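Local coordinates for importin-95 (Chaetomium thermophilum, PDB 4XRI), which probably carries protein cargo into the nucleus as an importin-beta family transport receptor and probably binds a small GTPase, at residues A[667-672]-A[708-713]; A[763-768]-A[808-813]; A[814-819]-A[862-867]. The protein carries 2 engineered substitutions. All blocks are in the same frame, centred on the assembly; numbering follows the deposited sequence.

Interaction 1 of 3, residues A[667-672]-A[708-713]; sequences LCSMAI and NQFKPA
Ser669 and Phe710 bring their CA atoms to 6.4 Å, and three residues further along each chain Ile672 faces Ala713, so the two segments advance in the same sense. Segment 667-672 is a run of helix, whereas 708-713 enters one through a type I beta turn from Asn708 to Lys711. Asn708 caps this entry: its OD1 accepts from Phe710 N at 2.9 Å, with the donor tilted 34° from the carbonyl plane, a bond that probably steadies the backbone carrying the aromatic ring.

Phe710 carries the contact from its segment. With CG anti to its own carbonyl carbon (chi1 -55°), the ring reaches across to the 667-672 helix. Cys668 SG lies over one face, 4.0 Å from the ring centroid and only 16° off the normal, a sulfur-aromatic contact, while Cys668 CB packs against Phe710 CE1. The opposite face is covered by CG of Gln709, the ring's own neighbour in sequence, so the phenyl group is sandwiched. At its edge, Ser669 OG comes to 3.3 Å from Phe710 CD1, where the partly positive ring hydrogens probably suit an oxygen; the same OG makes a weak hydrogen bond to Pro665 O. Ile672 crosses Phe710 at about a right angle, laying CD1 at 3.9 Å from Phe710 CB. Its other branch meets Ala713, whose small methyl lets the backbones stay near, with Ile672 CG2 and Ala713 CB 4.0 Å apart.

This is helix-to-helix packing in the HEAT-repeat solenoid, joining helix 665-682 to the start of helix 711-725. Helix 690-701 closes one side, where Asn700 touches both Cys668 and Phe710 and its OD1 bonds Asn708 ND2. Leu659 of helix 648-660 packs on Ile672, and helix 754-780 flanks the outgoing segment through Tyr759, which touches Lys711 and Pro712 and hydrogen-bonds Asn708 O.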
ATOM      1  N   LEU A 667      -2.075 -16.206   9.729  1.00 41.91           N
ATOM      2  CA  LEU A 667      -2.706 -17.520   9.796  1.00 47.60           C
ATOM      3  C   LEU A 667      -3.847 -17.527  10.808  1.00 44.25           C
ATOM      4  O   LEU A 667      -4.869 -18.180  10.600  1.00 39.47           O
ATOM      5  CB  LEU A 667      -1.686 -18.600  10.155  1.00 43.82           C
ATOM      6  CG  LEU A 667      -2.256 -20.019  10.134  1.00 48.03           C
ATOM      7  CD1 LEU A 667      -2.847 -20.326   8.765  1.00 44.25           C
ATOM      8  CD2 LEU A 667      -1.199 -21.042  10.506  1.00 47.53           C
ATOM      9  N   CYS A 668      -3.664 -16.798  11.904  1.00 43.66           N
ATOM     10  CA  CYS A 668      -4.694 -16.688  12.927  1.00 45.84           C
ATOM     11  C   CYS A 668      -5.955 -16.090  12.323  1.00 44.03           C
ATOM     12  O   CYS A 668      -7.053 -16.611  12.518  1.00 38.21           O
ATOM     13  CB  CYS A 668      -4.208 -15.834  14.098  1.00 47.24           C
ATOM     14  SG  CYS A 668      -5.351 -15.784  15.516  1.00 44.96           S
ATOM     15  N   SER A 669      -5.782 -15.004  11.575  1.00 35.99           N
ATOM     16  CA  SER A 669      -6.893 -14.363  10.878  1.00 42.64           C
ATOM     17  C   SER A 669      -7.554 -15.318   9.888  1.00 44.22           C
ATOM     18  O   SER A 669      -8.776 -15.345   9.765  1.00 38.47           O
ATOM     19  CB  SER A 669      -6.423 -13.098  10.154  1.00 45.78           C
ATOM     20  OG  SER A 669      -6.238 -12.034  11.070  1.00 51.17           O
ATOM     21  N   MET A 670      -6.736 -16.098   9.187  1.00 44.12           N
ATOM     22  CA  MET A 670      -7.242 -17.101   8.254  1.00 41.18           C
ATOM     23  C   MET A 670      -8.046 -18.174   8.981  1.00 33.22           C
ATOM     24  O   MET A 670      -9.055 -18.661   8.471  1.00 37.13           O
ATOM     25  CB  MET A 670      -6.085 -17.744   7.486  1.00 42.62           C
ATOM     26  CG  MET A 670      -6.522 -18.748   6.440  1.00 51.10           C
ATOM     27  SD  MET A 670      -7.442 -17.996   5.085  1.00 82.92           S
ATOM     28  CE  MET A 670      -6.119 -17.195   4.180  1.00 97.21           C
ATOM     29  N   ALA A 671      -7.583 -18.542  10.171  1.00 40.08           N
ATOM     30  CA  ALA A 671      -8.260 -19.543  10.985  1.00 39.86           C
ATOM     31  C   ALA A 671      -9.644 -19.067  11.409  1.00 39.21           C
ATOM     32  O   ALA A 671     -10.604 -19.835  11.392  1.00 38.49           O
ATOM     33  CB  ALA A 671      -7.417 -19.887  12.213  1.00 33.01           C
ATOM     34  N   ILE A 672      -9.734 -17.800  11.802  1.00 37.42           N
ATOM     35  CA  ILE A 672     -11.007 -17.203  12.188  1.00 42.53           C
ATOM     36  C   ILE A 672     -11.967 -17.196  11.005  1.00 41.86           C
ATOM     37  O   ILE A 672     -13.151 -17.484  11.151  1.00 39.12           O
ATOM     38  CB  ILE A 672     -10.818 -15.771  12.709  1.00 40.95           C
ATOM     39  CG1 ILE A 672      -9.903 -15.775  13.934  1.00 39.19           C
ATOM     40  CG2 ILE A 672     -12.162 -15.145  13.044  1.00 35.99           C
ATOM     41  CD1 ILE A 672      -9.432 -14.393  14.344  1.00 39.02           C
ATOM     42  N   ASN A 708      -7.458  -4.678  19.278  1.00 43.19           N
ATOM     43  CA  ASN A 708      -7.220  -6.049  18.822  1.00 41.37           C
ATOM     44  C   ASN A 708      -7.521  -6.222  17.344  1.00 42.41           C
ATOM     45  O   ASN A 708      -8.672  -6.071  16.922  1.00 40.20           O
ATOM     46  CB  ASN A 708      -8.073  -7.026  19.651  1.00 43.31           C
ATOM     47  CG  ASN A 708      -7.686  -8.497  19.452  1.00 42.93           C
ATOM     48  OD1 ASN A 708      -7.152  -8.899  18.419  1.00 41.42           O
ATOM     49  ND2 ASN A 708      -7.965  -9.306  20.461  1.00 48.42           N
ATOM     50  N   GLN A 709      -6.487  -6.555  16.576  1.00 41.22           N
ATOM     51  CA  GLN A 709      -6.613  -6.653  15.131  1.00 34.00           C
ATOM     52  C   GLN A 709      -7.557  -7.774  14.699  1.00 37.40           C
ATOM     53  O   GLN A 709      -8.100  -7.744  13.594  1.00 37.58           O
ATOM     54  CB  GLN A 709      -5.237  -6.857  14.495  1.00 34.37           C
ATOM     55  CG  GLN A 709      -4.637  -8.241  14.710  1.00 43.23           C
ATOM     56  CD  GLN A 709      -3.234  -8.365  14.154  1.00 54.63           C
ATOM     57  OE1 GLN A 709      -3.041  -8.554  12.953  1.00 58.60           O
ATOM     58  NE2 GLN A 709      -2.244  -8.253  15.029  1.00 46.01           N
ATOM     59  N   PHE A 710      -7.756  -8.755  15.571  1.00 38.71           N
ATOM     60  CA  PHE A 710      -8.570  -9.914  15.230  1.00 42.71           C
ATOM     61  C   PHE A 710     -10.041  -9.724  15.585  1.00 44.61           C
ATOM     62  O   PHE A 710     -10.896 -10.469  15.104  1.00 39.76           O
ATOM     63  CB  PHE A 710      -8.042 -11.169  15.934  1.00 41.32           C
ATOM     64  CG  PHE A 710      -6.594 -11.459  15.664  1.00 40.97           C
ATOM     65  CD1 PHE A 710      -6.179 -11.893  14.416  1.00 39.77           C
ATOM     66  CD2 PHE A 710      -5.650 -11.312  16.665  1.00 44.48           C
ATOM     67  CE1 PHE A 710      -4.846 -12.162  14.169  1.00 48.46           C
ATOM     68  CE2 PHE A 710      -4.316 -11.582  16.425  1.00 48.35           C
ATOM     69  CZ  PHE A 710      -3.915 -12.008  15.176  1.00 47.68           C
ATOM     70  N   LYS A 711     -10.336  -8.732  16.419  1.00 41.13           N
ATOM     71  CA  LYS A 711     -11.682  -8.579  16.973  1.00 37.55           C
ATOM     72  C   LYS A 711     -12.808  -8.407  15.932  1.00 33.15           C
ATOM     73  O   LYS A 711     -13.842  -9.053  16.059  1.00 37.41           O
ATOM     74  CB  LYS A 711     -11.725  -7.405  17.950  1.00 37.73           C
ATOM     75  CG  LYS A 711     -13.041  -7.309  18.723  1.00 44.56           C
ATOM     76  CD  LYS A 711     -13.042  -6.180  19.744  1.00 47.61           C
ATOM     77  CE  LYS A 711     -12.194  -6.523  20.953  1.00 45.49           C
ATOM     78  NZ  LYS A 711     -12.291  -5.479  22.003  1.00 51.45           N
ATOM     79  N   PRO A 712     -12.615  -7.558  14.894  1.00 40.13           N
ATOM     80  CA  PRO A 712     -13.705  -7.425  13.913  1.00 35.78           C
ATOM     81  C   PRO A 712     -14.134  -8.750  13.282  1.00 41.58           C
ATOM     82  O   PRO A 712     -15.332  -9.009  13.170  1.00 43.87           O
ATOM     83  CB  PRO A 712     -13.106  -6.491  12.851  1.00 36.86           C
ATOM     84  CG  PRO A 712     -12.124  -5.667  13.597  1.00 31.92           C
ATOM     85  CD  PRO A 712     -11.529  -6.600  14.615  1.00 34.11           C
ATOM     86  N   ALA A 713     -13.170  -9.575  12.887  1.00 38.64           N
ATOM     87  CA  ALA A 713     -13.475 -10.865  12.275  1.00 42.79           C
ATOM     88  C   ALA A 713     -14.032 -11.846  13.306  1.00 37.00           C
ATOM     89  O   ALA A 713     -14.852 -12.705  12.983  1.00 32.44           O
ATOM     90  CB  ALA A 713     -12.242 -11.440  11.612  1.00 37.93           C
TER

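Interaction 2 of 3, residues A[763-768]-A[808-813]; sequences LREGIM and SEALMR. With SO4 (sulfate ion), chain E.
Glu765 and Leu811 have their CA atoms only 4.8 Å apart, where helix 763-768 meets the first turn of helix 809-813 with the axes 25° from parallel. These are nearly parallel helices packed side by side, as in a HEAT-repeat solenoid.

Glu765 carries the contact with an extended chain: CG anti to the carbonyl carbon sends the carboxylate along the start of the second helix. Its CG rests on Leu811 CB at 3.7 Å, its CD lies against the methyl of Ala810, and OE2 accepts from Ser808 OG. The 2.4 Å between that oxygen pair is very short, so the exact length is doubtful. Ser808 is the N-cap, and chi1 of 67° also puts OG where it accepts from Leu811 N at 3.2 Å; a hydroxyl suits the place because it can cap a helix and donate to a carboxylate at once. The helix start would probably favour the negative charge of Glu765. Shortening Glu765 to an alanine removes the carboxylate, which would probably leave the Ser808 hydroxyl without this partner and open a gap beside Ala810 and Leu811.

Leu811 reaches across to the 763-768 helix, where its CD1 lies 3.5 Å from Arg764 O and also touches Arg764 CB. The guanidinium of Arg764 leads away from this contact, to Ala744 O and Ser800 OG. A sulfate ion, probably from the crystallisation liquor, also uses the helix start: its O1 accepts from Glu809 N at 2.6 Å with an N-H...O angle of 142°.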
ATOM      1  N   LEU A 763     -14.797  -2.896  12.683  1.00 38.35           N
ATOM      2  CA  LEU A 763     -15.229  -3.471  13.950  1.00 38.07           C
ATOM      3  C   LEU A 763     -16.749  -3.483  14.058  1.00 37.41           C
ATOM      4  O   LEU A 763     -17.352  -4.486  14.445  1.00 36.74           O
ATOM      5  CB  LEU A 763     -14.628  -2.692  15.122  1.00 38.74           C
ATOM      6  CG  LEU A 763     -15.011  -3.154  16.529  1.00 39.06           C
ATOM      7  CD1 LEU A 763     -14.483  -4.551  16.789  1.00 37.40           C
ATOM      8  CD2 LEU A 763     -14.480  -2.178  17.566  1.00 35.89           C
ATOM      9  N   ARG A 764     -17.363  -2.360  13.704  1.00 37.82           N
ATOM     10  CA  ARG A 764     -18.807  -2.206  13.826  1.00 40.01           C
ATOM     11  C   ARG A 764     -19.551  -3.019  12.775  1.00 37.59           C
ATOM     12  O   ARG A 764     -20.707  -3.389  12.973  1.00 35.41           O
ATOM     13  CB  ARG A 764     -19.187  -0.730  13.740  1.00 40.95           C
ATOM     14  CG  ARG A 764     -18.718   0.059  14.959  1.00 35.40           C
ATOM     15  CD  ARG A 764     -19.193   1.499  14.944  1.00 38.54           C
ATOM     16  NE  ARG A 764     -19.064   2.098  16.271  1.00 40.50           N
ATOM     17  CZ  ARG A 764     -19.626   3.245  16.637  1.00 46.22           C
ATOM     18  NH1 ARG A 764     -19.461   3.703  17.871  1.00 49.88           N
ATOM     19  NH2 ARG A 764     -20.357   3.931  15.770  1.00 49.38           N
ATOM     20  N   GLU A 765     -18.882  -3.300  11.660  1.00 41.33           N
ATOM     21  CA  GLU A 765     -19.384  -4.287  10.712  1.00 46.75           C
ATOM     22  C   GLU A 765     -19.496  -5.628  11.422  1.00 38.72           C
ATOM     23  O   GLU A 765     -20.509  -6.322  11.318  1.00 37.06           O
ATOM     24  CB  GLU A 765     -18.467  -4.408   9.491  1.00 44.20           C
ATOM     25  CG  GLU A 765     -18.554  -3.258   8.510  1.00 51.23           C
ATOM     26  CD  GLU A 765     -17.627  -3.448   7.324  1.00 55.57           C
ATOM     27  OE1 GLU A 765     -17.245  -4.605   7.046  1.00 54.37           O
ATOM     28  OE2 GLU A 765     -17.274  -2.441   6.674  1.00 60.95           O
ATOM     29  N   GLY A 766     -18.439  -5.974  12.151  1.00 38.73           N
ATOM     30  CA  GLY A 766     -18.389  -7.200  12.923  1.00 36.02           C
ATOM     31  C   GLY A 766     -19.471  -7.260  13.982  1.00 35.59           C
ATOM     32  O   GLY A 766     -20.169  -8.266  14.094  1.00 31.60           O
ATOM     33  N   ILE A 767     -19.613  -6.183  14.751  1.00 37.78           N
ATOM     34  CA  ILE A 767     -20.633  -6.115  15.794  1.00 35.17           C
ATOM     35  C   ILE A 767     -22.030  -6.331  15.224  1.00 38.29           C
ATOM     36  O   ILE A 767     -22.818  -7.114  15.754  1.00 34.71           O
ATOM     37  CB  ILE A 767     -20.626  -4.761  16.529  1.00 35.11           C
ATOM     38  CG1 ILE A 767     -19.243  -4.450  17.101  1.00 35.82           C
ATOM     39  CG2 ILE A 767     -21.665  -4.770  17.635  1.00 41.75           C
ATOM     40  CD1 ILE A 767     -19.147  -3.078  17.738  1.00 33.98           C
ATOM     41  N   MET A 768     -22.323  -5.634  14.132  1.00 35.99           N
ATOM     42  CA  MET A 768     -23.636  -5.708  13.504  1.00 34.42           C
ATOM     43  C   MET A 768     -23.919  -7.106  12.965  1.00 33.98           C
ATOM     44  O   MET A 768     -25.034  -7.609  13.079  1.00 38.55           O
ATOM     45  CB  MET A 768     -23.744  -4.677  12.382  1.00 36.59           C
ATOM     46  CG  MET A 768     -25.154  -4.187  12.128  1.00 40.72           C
ATOM     47  SD  MET A 768     -25.944  -3.546  13.612  1.00 55.40           S
ATOM     48  CE  MET A 768     -24.745  -2.340  14.149  1.00 54.79           C
ATOM     49  N   SER A 808     -19.001   2.416   5.860  1.00 53.12           N
ATOM     50  CA  SER A 808     -18.811   1.612   4.664  1.00 49.99           C
ATOM     51  C   SER A 808     -20.165   1.119   4.181  1.00 52.72           C
ATOM     52  O   SER A 808     -21.143   1.154   4.928  1.00 47.62           O
ATOM     53  CB  SER A 808     -17.875   0.432   4.932  1.00 53.81           C
ATOM     54  OG  SER A 808     -18.469  -0.503   5.815  1.00 54.26           O
ATOM     55  N   GLU A 809     -20.226   0.665   2.935  1.00 54.94           N
ATOM     56  CA  GLU A 809     -21.463   0.119   2.393  1.00 55.89           C
ATOM     57  C   GLU A 809     -21.894  -1.113   3.181  1.00 49.07           C
ATOM     58  O   GLU A 809     -23.073  -1.284   3.494  1.00 51.68           O
ATOM     59  CB  GLU A 809     -21.306  -0.232   0.913  1.00 57.51           C
ATOM     60  CG  GLU A 809     -22.448  -1.071   0.372  1.00 62.18           C
ATOM     61  CD  GLU A 809     -22.517  -1.067  -1.142  1.00 70.16           C
ATOM     62  OE1 GLU A 809     -21.740  -0.321  -1.774  1.00 70.31           O
ATOM     63  OE2 GLU A 809     -23.356  -1.808  -1.699  1.00 68.89           O
ATOM     64  N   ALA A 810     -20.923  -1.961   3.505  1.00 47.42           N
ATOM     65  CA  ALA A 810     -21.176  -3.183   4.260  1.00 53.70           C
ATOM     66  C   ALA A 810     -21.775  -2.887   5.632  1.00 53.81           C
ATOM     67  O   ALA A 810     -22.658  -3.605   6.101  1.00 47.20           O
ATOM     68  CB  ALA A 810     -19.891  -3.983   4.410  1.00 50.96           C
ATOM     69  N   LEU A 811     -21.294  -1.823   6.265  1.00 51.91           N
ATOM     70  CA  LEU A 811     -21.768  -1.448   7.592  1.00 51.29           C
ATOM     71  C   LEU A 811     -23.222  -0.989   7.545  1.00 48.78           C
ATOM     72  O   LEU A 811     -24.027  -1.351   8.405  1.00 43.58           O
ATOM     73  CB  LEU A 811     -20.888  -0.348   8.186  1.00 47.88           C
ATOM     74  CG  LEU A 811     -21.310   0.193   9.554  1.00 45.56           C
ATOM     75  CD1 LEU A 811     -21.444  -0.936  10.563  1.00 39.33           C
ATOM     76  CD2 LEU A 811     -20.320   1.242  10.044  1.00 41.33           C
ATOM     77  N   MET A 812     -23.556  -0.201   6.528  1.00 52.13           N
ATOM     78  CA  MET A 812     -24.919   0.290   6.371  1.00 51.06           C
ATOM     79  C   MET A 812     -25.856  -0.847   5.983  1.00 49.12           C
ATOM     80  O   MET A 812     -26.998  -0.899   6.435  1.00 46.61           O
ATOM     81  CB  MET A 812     -24.976   1.410   5.331  1.00 55.71           C
ATOM     82  CG  MET A 812     -24.073   2.593   5.653  1.00 64.31           C
ATOM     83  SD  MET A 812     -24.204   3.151   7.366  1.00 55.05           S
ATOM     84  CE  MET A 812     -25.878   3.787   7.402  1.00 51.55           C
ATOM     85  N   ARG A 813     -25.367  -1.756   5.146  1.00 46.80           N
ATOM     86  CA  ARG A 813     -26.144  -2.929   4.763  1.00 54.02           C
ATOM     87  C   ARG A 813     -26.460  -3.787   5.985  1.00 51.76           C
ATOM     88  O   ARG A 813     -27.616  -4.142   6.227  1.00 42.40           O
ATOM     89  CB  ARG A 813     -25.398  -3.756   3.712  1.00 59.11           C
ATOM     90  CG  ARG A 813     -26.155  -4.997   3.258  1.00 59.27           C
ATOM     91  CD  ARG A 813     -25.554  -5.607   2.001  1.00 62.75           C
ATOM     92  NE  ARG A 813     -24.201  -6.114   2.215  1.00 66.21           N
ATOM     93  CZ  ARG A 813     -23.096  -5.515   1.782  1.00 72.48           C
ATOM     94  NH1 ARG A 813     -23.176  -4.378   1.104  1.00 76.84           N
ATOM     95  NH2 ARG A 813     -21.911  -6.056   2.024  1.00 69.34           N
TER
HETATM   96  S   SO4 E 904     -17.201   1.341   0.774  0.75 79.43           S
HETATM   97  O1  SO4 E 904     -18.387   1.817   1.477  0.75 82.15           O
HETATM   98  O2  SO4 E 904     -17.509   0.080   0.108  0.75 82.70           O
HETATM   99  O3  SO4 E 904     -16.111   1.140   1.723  0.75 69.20           O
HETATM  100  O4  SO4 E 904     -16.804   2.334  -0.220  0.75 82.35           O

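Interaction 3 of 3, residues A[814-819]-A[862-867]; sequences ASMGVI and RWAREQ
Met816 and Ala864 mark the closest passage of two helical segments, with 5.6 Å between their CA atoms and axes 27° from parallel. The methyl of Ala864 points toward helix 814-819 and is the centre of the contact. It rests 3.6 Å from Met816 O, and the small alanine suits a place so close to the backbone. Met816 bends back against this methyl with its CB and SD. Its CG stands anti to the carbonyl carbon and the chain bends again at chi2 (-67°) and chi3, which brings SD back to 4.1 Å from Ala864 CB instead of letting the thioether run straight on. The flexible, unbranched methionine suits a place where the chain must curl, and beyond Ala864 it also packs on Ile844 and Thr847 of helix 838-849. Ile819, one turn further, adds CG2 at 4.4 Å from the same Ala864 methyl.

In the HEAT-repeat superhelix this joins helix 809-825 directly to helix 855-872, the last helix of the modelled chain, with helix 838-849 packed beside them.

Trp863 works on the other flank. CG anti to the backbone N (chi1 174°) carries the indole across to helix 814-819. The leading atom, CZ3, meets the carbonyl oxygen of Gly817 obliquely at 3.4 Å and stands 4.0 Å from Gly817 CA. Further along helix 809-825 the indole touches Asp821 and Asp824. Gln867, one turn on in the tryptophan's own helix, lays its CG methylene 3.2 Å above the plane of the indole, offset toward the rim.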
ATOM      1  N   ALA A 814     -25.423  -4.105   6.756  1.00 48.54           N
ATOM      2  CA  ALA A 814     -25.569  -4.899   7.973  1.00 43.81           C
ATOM      3  C   ALA A 814     -26.518  -4.238   8.967  1.00 44.13           C
ATOM      4  O   ALA A 814     -27.277  -4.914   9.662  1.00 47.94           O
ATOM      5  CB  ALA A 814     -24.212  -5.127   8.619  1.00 42.77           C
ATOM      6  N   SER A 815     -26.467  -2.910   9.024  1.00 42.99           N
ATOM      7  CA  SER A 815     -27.330  -2.139   9.912  1.00 42.49           C
ATOM      8  C   SER A 815     -28.791  -2.268   9.499  1.00 47.43           C
ATOM      9  O   SER A 815     -29.664  -2.498  10.338  1.00 48.95           O
ATOM     10  CB  SER A 815     -26.916  -0.668   9.921  1.00 46.22           C
ATOM     11  OG  SER A 815     -25.585  -0.521  10.382  1.00 48.83           O
ATOM     12  N   MET A 816     -29.045  -2.112   8.202  1.00 48.61           N
ATOM     13  CA  MET A 816     -30.378  -2.313   7.645  1.00 48.47           C
ATOM     14  C   MET A 816     -30.877  -3.712   7.977  1.00 42.69           C
ATOM     15  O   MET A 816     -32.033  -3.894   8.361  1.00 48.28           O
ATOM     16  CB  MET A 816     -30.379  -2.100   6.125  1.00 52.14           C
ATOM     17  CG  MET A 816     -30.008  -0.699   5.658  1.00 52.36           C
ATOM     18  SD  MET A 816     -31.199   0.580   6.103  1.00 62.67           S
ATOM     19  CE  MET A 816     -30.460   1.252   7.589  1.00 77.28           C
ATOM     20  N   GLY A 817     -29.990  -4.691   7.829  1.00 46.20           N
ATOM     21  CA  GLY A 817     -30.315  -6.073   8.123  1.00 47.81           C
ATOM     22  C   GLY A 817     -30.767  -6.273   9.554  1.00 48.13           C
ATOM     23  O   GLY A 817     -31.753  -6.959   9.808  1.00 44.15           O
ATOM     24  N   VAL A 818     -30.050  -5.657  10.490  1.00 46.62           N
ATOM     25  CA  VAL A 818     -30.367  -5.791  11.908  1.00 44.27           C
ATOM     26  C   VAL A 818     -31.699  -5.127  12.250  1.00 45.45           C
ATOM     27  O   VAL A 818     -32.484  -5.665  13.035  1.00 44.55           O
ATOM     28  CB  VAL A 818     -29.239  -5.199  12.784  1.00 44.42           C
ATOM     29  CG1 VAL A 818     -29.731  -4.897  14.194  1.00 39.52           C
ATOM     30  CG2 VAL A 818     -28.065  -6.165  12.826  1.00 39.91           C
ATOM     31  N   ILE A 819     -31.951  -3.966  11.655  1.00 42.08           N
ATOM     32  CA  ILE A 819     -33.222  -3.273  11.835  1.00 44.31           C
ATOM     33  C   ILE A 819     -34.385  -4.170  11.421  1.00 49.44           C
ATOM     34  O   ILE A 819     -35.365  -4.315  12.151  1.00 49.37           O
ATOM     35  CB  ILE A 819     -33.266  -1.960  11.031  1.00 47.90           C
ATOM     36  CG1 ILE A 819     -32.330  -0.924  11.657  1.00 45.49           C
ATOM     37  CG2 ILE A 819     -34.690  -1.423  10.966  1.00 52.58           C
ATOM     38  CD1 ILE A 819     -32.140   0.308  10.797  1.00 50.06           C
ATOM     39  N   ARG A 862     -34.590  -1.502   1.507  1.00 57.74           N
ATOM     40  CA  ARG A 862     -36.010  -1.538   1.181  1.00 65.97           C
ATOM     41  C   ARG A 862     -36.749  -2.488   2.112  1.00 66.61           C
ATOM     42  O   ARG A 862     -37.845  -2.179   2.584  1.00 66.10           O
ATOM     43  CB  ARG A 862     -36.221  -1.947  -0.277  1.00 69.16           C
ATOM     44  CG  ARG A 862     -35.880  -0.844  -1.257  1.00 80.68           C
ATOM     45  CD  ARG A 862     -36.164  -1.247  -2.691  1.00 91.76           C
ATOM     46  NE  ARG A 862     -35.902  -0.140  -3.604  1.00 97.09           N
ATOM     47  CZ  ARG A 862     -35.473  -0.283  -4.854  1.00 98.48           C
ATOM     48  NH1 ARG A 862     -35.258   0.787  -5.605  1.00 98.05           N
ATOM     49  NH2 ARG A 862     -35.252  -1.493  -5.347  1.00100.27           N
ATOM     50  N   TRP A 863     -36.144  -3.641   2.378  1.00 68.22           N
ATOM     51  CA  TRP A 863     -36.710  -4.594   3.323  1.00 64.71           C
ATOM     52  C   TRP A 863     -36.826  -3.964   4.701  1.00 59.95           C
ATOM     53  O   TRP A 863     -37.829  -4.140   5.390  1.00 53.91           O
ATOM     54  CB  TRP A 863     -35.862  -5.865   3.393  1.00 62.93           C
ATOM     55  CG  TRP A 863     -36.315  -6.820   4.457  1.00 66.03           C
ATOM     56  CD1 TRP A 863     -37.543  -7.405   4.562  1.00 69.53           C
ATOM     57  CD2 TRP A 863     -35.546  -7.305   5.563  1.00 64.95           C
ATOM     58  NE1 TRP A 863     -37.588  -8.221   5.665  1.00 70.41           N
ATOM     59  CE2 TRP A 863     -36.369  -8.179   6.299  1.00 66.87           C
ATOM     60  CE3 TRP A 863     -34.235  -7.088   6.006  1.00 69.32           C
ATOM     61  CZ2 TRP A 863     -35.936  -8.832   7.448  1.00 68.66           C
ATOM     62  CZ3 TRP A 863     -33.803  -7.738   7.148  1.00 67.56           C
ATOM     63  CH2 TRP A 863     -34.650  -8.600   7.853  1.00 68.26           C
ATOM     64  N   ALA A 864     -35.792  -3.223   5.091  1.00 65.89           N
ATOM     65  CA  ALA A 864     -35.782  -2.532   6.373  1.00 59.36           C
ATOM     66  C   ALA A 864     -36.935  -1.541   6.459  1.00 61.61           C
ATOM     67  O   ALA A 864     -37.650  -1.504   7.455  1.00 57.88           O
ATOM     68  CB  ALA A 864     -34.453  -1.823   6.588  1.00 58.27           C
ATOM     69  N   ARG A 865     -37.114  -0.747   5.407  1.00 56.26           N
ATOM     70  CA  ARG A 865     -38.202   0.224   5.353  1.00 62.60           C
ATOM     71  C   ARG A 865     -39.555  -0.455   5.521  1.00 62.25           C
ATOM     72  O   ARG A 865     -40.384  -0.023   6.324  1.00 62.95           O
ATOM     73  CB  ARG A 865     -38.177   0.997   4.034  1.00 69.12           C
ATOM     74  CG  ARG A 865     -39.427   1.831   3.799  1.00 81.15           C
ATOM     75  CD  ARG A 865     -39.391   2.530   2.451  1.00 90.93           C
ATOM     76  NE  ARG A 865     -39.092   1.604   1.364  1.00 95.62           N
ATOM     77  CZ  ARG A 865     -39.053   1.948   0.080  1.00 97.34           C
ATOM     78  NH1 ARG A 865     -39.300   3.200  -0.280  1.00 99.58           N
ATOM     79  NH2 ARG A 865     -38.769   1.039  -0.841  1.00 97.82           N
ATOM     80  N   GLU A 866     -39.764  -1.524   4.758  1.00 66.37           N
ATOM     81  CA  GLU A 866     -41.011  -2.271   4.806  1.00 70.19           C
ATOM     82  C   GLU A 866     -41.219  -2.867   6.193  1.00 66.25           C
ATOM     83  O   GLU A 866     -42.312  -2.788   6.749  1.00 62.74           O
ATOM     84  CB  GLU A 866     -41.024  -3.373   3.746  1.00 78.33           C
ATOM     85  CG  GLU A 866     -42.401  -3.639   3.171  1.00 91.40           C
ATOM     86  CD  GLU A 866     -42.917  -2.464   2.366  1.00 99.71           C
ATOM     87  OE1 GLU A 866     -42.109  -1.844   1.644  1.00 99.95           O
ATOM     88  OE2 GLU A 866     -44.123  -2.155   2.465  1.00103.86           O
ATOM     89  N   GLN A 867     -40.163  -3.450   6.755  1.00 70.69           N
ATOM     90  CA  GLN A 867     -40.206  -4.006   8.111  1.00 63.22           C
ATOM     91  C   GLN A 867     -40.592  -2.959   9.147  1.00 59.86           C
ATOM     92  O   GLN A 867     -41.383  -3.205  10.060  1.00 68.07           O
ATOM     93  CB  GLN A 867     -38.849  -4.609   8.471  1.00 60.43           C
ATOM     94  CG  GLN A 867     -38.554  -5.934   7.782  1.00 60.29           C
ATOM     95  CD  GLN A 867     -39.449  -7.067   8.260  1.00 69.10           C
ATOM     96  OE1 GLN A 867     -40.640  -7.109   7.949  1.00 66.53           O
ATOM     97  NE2 GLN A 867     -38.874  -7.994   9.021  1.00 67.70           N
TER

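In the fold
The three contacts follow one another along the chain and step through helices 665-682, 711-725, 754-780, 809-825 and 855-872, each beside the next. Interactions 1 and 2 have centres about 16 Å apart and meet where Lys711 and Pro712 pack on Leu763. Interactions 2 and 3, about 13 Å apart between centres, share helix 809-825; Met768 packs against Ala814, Ser815 and Val818 there. Interactions 1 and 3 lie about 28 Å apart between centres and do not touch. Each contact joins helices that lie side by side in the C-terminal part of the solenoid, and such serial, local packing without a single central core is consistent with the flexibility known for importin-beta.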